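Local coordinates for phage-related protein (Bordetella bronchiseptica RB50, PDB 3BJQ) that probably serves as a major capsid (coat) protein of a phage or prophage, one of many copies that build the shell, at residues E[179-184]-E[221-226]; E[270-275]-E[292-297]. All blocks are in the same frame, centred on the assembly; numbering follows the deposited sequence.

Contact 1. Residues E[179-184]-E[221-226]; sequences RLMLSR and EIVVGT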
ATOM      1  N   ARG E 179      -3.744 -26.831 -35.575  1.00 32.08           N
ATOM      2  CA  ARG E 179      -2.609 -27.506 -34.988  1.00 33.48           C
ATOM      3  C   ARG E 179      -2.116 -28.574 -35.926  1.00 33.51           C
ATOM      4  O   ARG E 179      -2.891 -29.431 -36.317  1.00 34.42           O
ATOM      5  CB  ARG E 179      -2.982 -28.250 -33.718  1.00 35.30           C
ATOM      6  CG  ARG E 179      -3.381 -27.423 -32.587  1.00 40.76           C
ATOM      7  CD  ARG E 179      -2.221 -26.726 -31.908  1.00 42.92           C
ATOM      8  NE  ARG E 179      -2.798 -25.978 -30.802  1.00 43.28           N
ATOM      9  CZ  ARG E 179      -3.399 -24.805 -30.939  1.00 46.25           C
ATOM     10  NH1 ARG E 179      -3.448 -24.211 -32.120  1.00 43.07           N
ATOM     11  NH2 ARG E 179      -3.926 -24.215 -29.884  1.00 52.56           N
ATOM     12  N   LEU E 180      -0.832 -28.542 -36.258  1.00 31.74           N
ATOM     13  CA  LEU E 180      -0.222 -29.639 -37.024  1.00 30.83           C
ATOM     14  C   LEU E 180       0.912 -30.187 -36.174  1.00 30.50           C
ATOM     15  O   LEU E 180       1.783 -29.431 -35.774  1.00 29.35           O
ATOM     16  CB  LEU E 180       0.256 -29.163 -38.409  1.00 30.87           C
ATOM     17  CG  LEU E 180       0.610 -30.238 -39.465  1.00 32.84           C
ATOM     18  CD1 LEU E 180       0.320 -29.730 -40.869  1.00 47.46           C
ATOM     19  CD2 LEU E 180       2.042 -30.627 -39.345  1.00 36.47           C
HETATM   20  N   MSE E 181       0.848 -31.486 -35.856  1.00 29.77           N
HETATM   21  CA  MSE E 181       1.888 -32.184 -35.136  1.00 31.32           C
HETATM   22  C   MSE E 181       2.762 -32.968 -36.130  1.00 31.33           C
HETATM   23  O   MSE E 181       2.292 -33.895 -36.776  1.00 30.38           O
HETATM   24  CB  MSE E 181       1.264 -33.178 -34.136  1.00 31.42           C
HETATM   25  CG  MSE E 181       2.194 -33.732 -33.080  1.00 31.85           C
HETATM   26 SE   MSE E 181       3.546 -34.996 -33.633  0.75 32.02          SE
HETATM   27  CE  MSE E 181       2.441 -36.360 -34.379  1.00 24.33           C
ATOM     28  N   LEU E 182       4.022 -32.577 -36.257  1.00 31.78           N
ATOM     29  CA  LEU E 182       5.012 -33.335 -37.024  1.00 32.10           C
ATOM     30  C   LEU E 182       5.893 -34.082 -36.035  1.00 32.85           C
ATOM     31  O   LEU E 182       6.544 -33.443 -35.195  1.00 33.99           O
ATOM     32  CB  LEU E 182       5.927 -32.397 -37.802  1.00 33.67           C
ATOM     33  CG  LEU E 182       5.321 -31.469 -38.847  1.00 31.17           C
ATOM     34  CD1 LEU E 182       6.395 -30.611 -39.453  1.00 31.94           C
ATOM     35  CD2 LEU E 182       4.638 -32.301 -39.917  1.00 30.32           C
ATOM     36  N   SER E 183       5.967 -35.401 -36.147  1.00 31.29           N
ATOM     37  CA  SER E 183       6.932 -36.132 -35.352  1.00 32.47           C
ATOM     38  C   SER E 183       8.330 -35.760 -35.833  1.00 34.13           C
ATOM     39  O   SER E 183       8.517 -35.344 -36.959  1.00 35.57           O
ATOM     40  CB  SER E 183       6.758 -37.623 -35.512  1.00 32.27           C
ATOM     41  OG  SER E 183       6.980 -38.024 -36.866  1.00 32.84           O
ATOM     42  N   ARG E 184       9.307 -35.940 -34.966  1.00 35.66           N
ATOM     43  CA  ARG E 184      10.707 -35.683 -35.257  1.00 38.24           C
ATOM     44  C   ARG E 184      11.108 -36.279 -36.613  1.00 37.46           C
ATOM     45  O   ARG E 184      11.712 -35.601 -37.448  1.00 36.40           O
ATOM     46  CB  ARG E 184      11.516 -36.315 -34.118  1.00 38.49           C
ATOM     47  CG  ARG E 184      12.989 -36.063 -34.102  1.00 46.14           C
ATOM     48  CD  ARG E 184      13.572 -36.647 -32.803  1.00 45.41           C
ATOM     49  NE  ARG E 184      13.640 -38.098 -32.844  1.00 49.90           N
ATOM     50  CZ  ARG E 184      14.758 -38.803 -33.011  1.00 53.22           C
ATOM     51  NH1 ARG E 184      15.937 -38.207 -33.132  1.00 49.84           N
ATOM     52  NH2 ARG E 184      14.703 -40.128 -33.039  1.00 62.07           N
ATOM     53  N   GLU E 221      -0.355 -23.195 -36.136  1.00 36.66           N
ATOM     54  CA  GLU E 221       0.742 -23.608 -35.299  1.00 36.78           C
ATOM     55  C   GLU E 221       1.181 -25.019 -35.650  1.00 34.92           C
ATOM     56  O   GLU E 221       0.351 -25.903 -35.828  1.00 34.19           O
ATOM     57  CB  GLU E 221       0.300 -23.534 -33.845  1.00 38.84           C
ATOM     58  CG  GLU E 221       1.404 -23.862 -32.838  1.00 43.52           C
ATOM     59  CD  GLU E 221       1.059 -23.425 -31.427  1.00 39.83           C
ATOM     60  OE1 GLU E 221      -0.120 -23.079 -31.178  1.00 47.90           O
ATOM     61  OE2 GLU E 221       1.971 -23.441 -30.569  1.00 47.24           O
ATOM     62  N   ILE E 222       2.492 -25.204 -35.768  1.00 32.82           N
ATOM     63  CA  ILE E 222       3.089 -26.516 -35.990  1.00 32.27           C
ATOM     64  C   ILE E 222       3.837 -26.855 -34.722  1.00 31.95           C
ATOM     65  O   ILE E 222       4.634 -26.040 -34.250  1.00 31.89           O
ATOM     66  CB  ILE E 222       4.074 -26.510 -37.204  1.00 32.97           C
ATOM     67  CG1 ILE E 222       3.319 -26.212 -38.493  1.00 27.63           C
ATOM     68  CG2 ILE E 222       4.860 -27.876 -37.307  1.00 32.66           C
ATOM     69  CD1 ILE E 222       4.172 -26.290 -39.783  1.00 33.94           C
ATOM     70  N   VAL E 223       3.560 -28.024 -34.152  1.00 32.63           N
ATOM     71  CA  VAL E 223       4.265 -28.506 -32.967  1.00 30.67           C
ATOM     72  C   VAL E 223       5.023 -29.774 -33.356  1.00 31.79           C
ATOM     73  O   VAL E 223       4.553 -30.548 -34.186  1.00 30.85           O
ATOM     74  CB  VAL E 223       3.301 -28.686 -31.764  1.00 31.78           C
ATOM     75  CG1 VAL E 223       2.631 -27.348 -31.428  1.00 27.91           C
ATOM     76  CG2 VAL E 223       2.261 -29.759 -32.016  1.00 30.64           C
ATOM     77  N   VAL E 224       6.231 -29.941 -32.811  1.00 31.23           N
ATOM     78  CA  VAL E 224       7.074 -31.073 -33.141  1.00 30.35           C
ATOM     79  C   VAL E 224       7.146 -32.070 -31.986  1.00 30.90           C
ATOM     80  O   VAL E 224       7.497 -31.701 -30.867  1.00 30.73           O
ATOM     81  CB  VAL E 224       8.504 -30.641 -33.488  1.00 31.62           C
ATOM     82  CG1 VAL E 224       9.309 -31.861 -33.966  1.00 25.94           C
ATOM     83  CG2 VAL E 224       8.480 -29.520 -34.567  1.00 30.50           C
ATOM     84  N   GLY E 225       6.851 -33.335 -32.293  1.00 31.59           N
ATOM     85  CA  GLY E 225       6.886 -34.415 -31.312  1.00 31.88           C
ATOM     86  C   GLY E 225       8.265 -34.973 -31.164  1.00 31.66           C
ATOM     87  O   GLY E 225       8.628 -35.893 -31.878  1.00 32.25           O
ATOM     88  N   THR E 226       9.011 -34.435 -30.197  1.00 32.46           N
ATOM     89  CA  THR E 226      10.426 -34.763 -30.002  1.00 31.88           C
ATOM     90  C   THR E 226      10.701 -35.774 -28.864  1.00 34.45           C
ATOM     91  O   THR E 226      11.739 -36.430 -28.873  1.00 34.41           O
ATOM     92  CB  THR E 226      11.250 -33.493 -29.756  1.00 32.36           C
ATOM     93  OG1 THR E 226      10.689 -32.768 -28.663  1.00 34.93           O
ATOM     94  CG2 THR E 226      11.263 -32.569 -31.012  1.00 30.39           C
TER

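Contact 2. Residues E[270-275]-E[292-297]; sequences EGHPLV and SDDNTP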
ATOM      1  N   GLU E 270      -9.989 -30.014 -10.558  1.00 37.29           N
ATOM      2  CA  GLU E 270      -9.902 -28.574 -10.325  1.00 41.28           C
ATOM      3  C   GLU E 270      -8.906 -28.267  -9.200  1.00 39.38           C
ATOM      4  O   GLU E 270      -8.917 -28.903  -8.160  1.00 37.76           O
ATOM      5  CB  GLU E 270     -11.279 -28.003  -9.987  1.00 41.27           C
ATOM      6  CG  GLU E 270     -11.358 -26.482 -10.054  1.00 48.06           C
ATOM      7  CD  GLU E 270     -12.767 -25.937  -9.776  1.00 52.89           C
ATOM      8  OE1 GLU E 270     -13.658 -26.719  -9.330  1.00 66.52           O
ATOM      9  OE2 GLU E 270     -12.979 -24.718 -10.009  1.00 66.91           O
ATOM     10  N   GLY E 271      -8.020 -27.312  -9.441  1.00 39.82           N
ATOM     11  CA  GLY E 271      -7.028 -26.931  -8.442  1.00 40.77           C
ATOM     12  C   GLY E 271      -5.693 -27.625  -8.591  1.00 40.86           C
ATOM     13  O   GLY E 271      -4.689 -27.135  -8.079  1.00 43.70           O
ATOM     14  N   HIS E 272      -5.654 -28.745  -9.305  1.00 38.25           N
ATOM     15  CA  HIS E 272      -4.399 -29.461  -9.510  1.00 36.19           C
ATOM     16  C   HIS E 272      -3.546 -28.713 -10.543  1.00 35.25           C
ATOM     17  O   HIS E 272      -4.077 -28.131 -11.470  1.00 37.83           O
ATOM     18  CB  HIS E 272      -4.665 -30.904  -9.913  1.00 33.59           C
ATOM     19  CG  HIS E 272      -5.235 -31.731  -8.808  1.00 35.28           C
ATOM     20  ND1 HIS E 272      -5.019 -33.086  -8.696  1.00 31.21           N
ATOM     21  CD2 HIS E 272      -5.957 -31.379  -7.721  1.00 32.96           C
ATOM     22  CE1 HIS E 272      -5.629 -33.542  -7.623  1.00 36.96           C
ATOM     23  NE2 HIS E 272      -6.205 -32.526  -7.011  1.00 34.12           N
ATOM     24  N   PRO E 273      -2.216 -28.737 -10.401  1.00 34.67           N
ATOM     25  CA  PRO E 273      -1.429 -29.412  -9.387  1.00 36.05           C
ATOM     26  C   PRO E 273      -1.457 -28.768  -8.014  1.00 35.93           C
ATOM     27  O   PRO E 273      -1.444 -27.544  -7.923  1.00 35.17           O
ATOM     28  CB  PRO E 273      -0.006 -29.324  -9.949  1.00 34.90           C
ATOM     29  CG  PRO E 273      -0.020 -28.110 -10.751  1.00 34.82           C
ATOM     30  CD  PRO E 273      -1.357 -28.073 -11.390  1.00 36.10           C
ATOM     31  N   LEU E 274      -1.475 -29.616  -6.983  1.00 34.56           N
ATOM     32  CA  LEU E 274      -1.421 -29.197  -5.581  1.00 36.93           C
ATOM     33  C   LEU E 274      -0.180 -29.790  -4.923  1.00 33.79           C
ATOM     34  O   LEU E 274       0.174 -30.905  -5.214  1.00 33.42           O
ATOM     35  CB  LEU E 274      -2.630 -29.724  -4.792  1.00 38.32           C
ATOM     36  CG  LEU E 274      -4.075 -29.373  -5.153  1.00 45.31           C
ATOM     37  CD1 LEU E 274      -5.031 -30.354  -4.444  1.00 36.50           C
ATOM     38  CD2 LEU E 274      -4.431 -27.903  -4.831  1.00 44.81           C
ATOM     39  N   VAL E 275       0.467 -29.023  -4.052  1.00 33.13           N
ATOM     40  CA  VAL E 275       1.571 -29.505  -3.228  1.00 32.03           C
ATOM     41  C   VAL E 275       1.124 -29.367  -1.774  1.00 34.88           C
ATOM     42  O   VAL E 275       0.611 -28.309  -1.371  1.00 32.11           O
ATOM     43  CB  VAL E 275       2.834 -28.682  -3.423  1.00 30.96           C
ATOM     44  CG1 VAL E 275       3.954 -29.253  -2.596  1.00 24.51           C
ATOM     45  CG2 VAL E 275       3.217 -28.652  -4.920  1.00 20.53           C
ATOM     46  N   SER E 292       0.062 -33.747  -6.089  1.00 32.99           N
ATOM     47  CA  SER E 292      -1.077 -34.313  -6.771  1.00 34.92           C
ATOM     48  C   SER E 292      -1.351 -33.543  -8.047  1.00 34.01           C
ATOM     49  O   SER E 292      -1.448 -32.341  -8.014  1.00 33.00           O
ATOM     50  CB  SER E 292      -2.288 -34.239  -5.836  1.00 34.83           C
ATOM     51  OG  SER E 292      -2.221 -35.260  -4.841  1.00 43.39           O
ATOM     52  N   ASP E 293      -1.472 -34.252  -9.170  1.00 35.61           N
ATOM     53  CA  ASP E 293      -1.873 -33.639 -10.441  1.00 33.79           C
ATOM     54  C   ASP E 293      -2.660 -34.670 -11.247  1.00 34.03           C
ATOM     55  O   ASP E 293      -2.191 -35.179 -12.270  1.00 33.78           O
ATOM     56  CB  ASP E 293      -0.662 -33.133 -11.224  1.00 33.43           C
ATOM     57  CG  ASP E 293      -1.060 -32.146 -12.288  1.00 36.58           C
ATOM     58  OD1 ASP E 293      -2.295 -32.046 -12.499  1.00 42.24           O
ATOM     59  OD2 ASP E 293      -0.178 -31.479 -12.899  1.00 34.80           O
ATOM     60  N   ASP E 294      -3.865 -34.963 -10.762  1.00 33.18           N
ATOM     61  CA  ASP E 294      -4.689 -36.052 -11.251  1.00 33.32           C
ATOM     62  C   ASP E 294      -5.409 -35.601 -12.513  1.00 33.49           C
ATOM     63  O   ASP E 294      -6.159 -34.628 -12.501  1.00 33.28           O
ATOM     64  CB  ASP E 294      -5.713 -36.483 -10.187  1.00 33.81           C
ATOM     65  CG  ASP E 294      -5.069 -37.171  -8.974  1.00 36.91           C
ATOM     66  OD1 ASP E 294      -3.997 -37.801  -9.125  1.00 39.17           O
ATOM     67  OD2 ASP E 294      -5.670 -37.116  -7.880  1.00 36.13           O
ATOM     68  N   ASN E 295      -5.154 -36.306 -13.599  1.00 33.60           N
ATOM     69  CA  ASN E 295      -5.634 -35.903 -14.907  1.00 33.27           C
ATOM     70  C   ASN E 295      -5.735 -37.095 -15.843  1.00 33.70           C
ATOM     71  O   ASN E 295      -5.188 -38.162 -15.572  1.00 34.84           O
ATOM     72  CB  ASN E 295      -4.686 -34.860 -15.514  1.00 34.35           C
ATOM     73  CG  ASN E 295      -3.362 -35.469 -16.004  1.00 35.56           C
ATOM     74  OD1 ASN E 295      -3.222 -35.791 -17.192  1.00 33.10           O
ATOM     75  ND2 ASN E 295      -2.390 -35.627 -15.089  1.00 34.16           N
ATOM     76  N   THR E 296      -6.467 -36.911 -16.929  1.00 33.23           N
ATOM     77  CA  THR E 296      -6.487 -37.882 -18.013  1.00 34.75           C
ATOM     78  C   THR E 296      -6.810 -37.156 -19.316  1.00 33.16           C
ATOM     79  O   THR E 296      -7.762 -36.395 -19.351  1.00 32.50           O
ATOM     80  CB  THR E 296      -7.508 -39.039 -17.744  1.00 36.75           C
ATOM     81  OG1 THR E 296      -7.138 -40.180 -18.527  1.00 45.24           O
ATOM     82  CG2 THR E 296      -8.944 -38.641 -18.063  1.00 35.97           C
ATOM     83  N   PRO E 297      -5.963 -37.316 -20.353  1.00 32.94           N
ATOM     84  CA  PRO E 297      -6.326 -36.888 -21.707  1.00 32.43           C
ATOM     85  C   PRO E 297      -7.550 -37.636 -22.237  1.00 34.54           C
ATOM     86  O   PRO E 297      -7.688 -38.821 -21.989  1.00 31.35           O
ATOM     87  CB  PRO E 297      -5.092 -37.269 -22.542  1.00 31.81           C
ATOM     88  CG  PRO E 297      -3.974 -37.299 -21.550  1.00 35.79           C
ATOM     89  CD  PRO E 297      -4.576 -37.827 -20.293  1.00 32.14           C
TER

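Contact 1. Residues E[179-184]-E[221-226]
Leu180 and Leu182 zip this strand to its parallel neighbour through both N-H and C=O groups. Leu180 N donates to Glu221 O, and Val223 N returns a bond to Leu180 O at 2.8 Å. Leu182 N then meets Val223 O, and Gly225 N reaches Leu182 O at 2.9 Å. A fifth bond, Arg184 N to Gly225 O at 3.2 Å, comes from above the carbonyl plane, where 179-184 is already turning into a helix.

Side chains alternate between the two faces. On one face, Leu182 CD1 rests against Ile222 CG2 at 3.8 Å. On the other, Met181, a selenomethionine, crosses Val223 at about a right angle, with CG 4.1 Å from Val223 CG2. The bend at chi2 (-71°) brings Met181 SE against the Gly225 backbone, 3.9 Å from Gly225 N.

At the start of the strands, Glu221 OE1 lies over one face of the Arg179 guanidinium, 3.6 Å from NH1. This long salt bridge is of charges only: the oxygen lies well out of the guanidinium plane and no N-H points at it. The firmer partners are Asp252 for Arg179 and Lys33 for Glu221. At the far end, Ser183 is the N-cap of helix 184-191, its OG bonded to Ala186 N and Asp244 O.

Helices 184-191, 194-199 and 210-217 link the two parallel strands, a beta-alpha-beta crossover within the capsid-family region. Strand 179-183 is central in a mixed sheet, between 221-230 and antiparallel 245-248. Helix 210-217 packs on Leu182 and Ile222, while Leu187 of helix 184-191 covers Leu182 and Val224.

Contact 2. Residues E[270-275]-E[292-297]
His272 has CG anti to its carbonyl carbon (chi1 -70°), which carries the imidazole across to the backbone of 292-297. A chi2 of -150° then turns the ring so that ND1 meets Asp294 N in the ring plane. The bond from Asp294 N to His272 ND1 is 3.0 Å long and nearly straight, 172° at the hydrogen. ND1 is therefore the acceptor and carries no proton here.

The same ring has other neighbours. His272 CE1 sits 3.6 Å from Asp294 OD2 and also near Ser292 CB. The planes of the Asp294 carboxylate and the ring are turned about halfway against each other, and the two side chains do not form a salt bridge. Asp294 is held by other partners: OD2 bonds Tyr43 OH and OD1 bonds Ser85 N. These bonds help fix the turn of the carboxylate beside the ring.

Pro273 follows a cis peptide bond. Asp293 lies alongside it, pointing the same way, with OD2 3.7 Å from Pro273 CB. Next along, Leu274 and Ser292 form an antiparallel hydrogen-bonded pair. Leu274 N gives to Ser292 O at 2.9 Å, and Ser292 N gives to Leu274 O at 3.0 Å. Ser292 O also receives a CA-H contact from Pro273 CA at 3.2 Å. Past the pair, Asn295 ND2 bonds back to Asp293 O at 2.9 Å.

The contact thus lies at the open end of the beta hairpin 274-281/286-299, with a side-chain bond continuing where the strand pairing stops. Beyond it, Asp294 and Thr296 pair with strand 264-269. Helix 15-22 packs on Pro273 and Leu274, and helix 105-131 lies against Asp293 and Asn295.

Contacts 1 and 2 belong to different sheets. Their centres are 25 Å apart and their nearest atoms about 13 Å, so they do not touch. Contact 1 closes before contact 2 opens along the chain. Contact 1 is a parallel pairing in the six-stranded sheet, within the range matched to the phage capsid protein E family. Contact 2 is an antiparallel pairing at the end of a hairpin in the five-stranded sheet. Bound tetraethylene glycol, probably from the crystallisation liquor, lies about 5 Å from the Thr226 side chain in contact 1 and about 3 Å from that of Asp293 in contact 2.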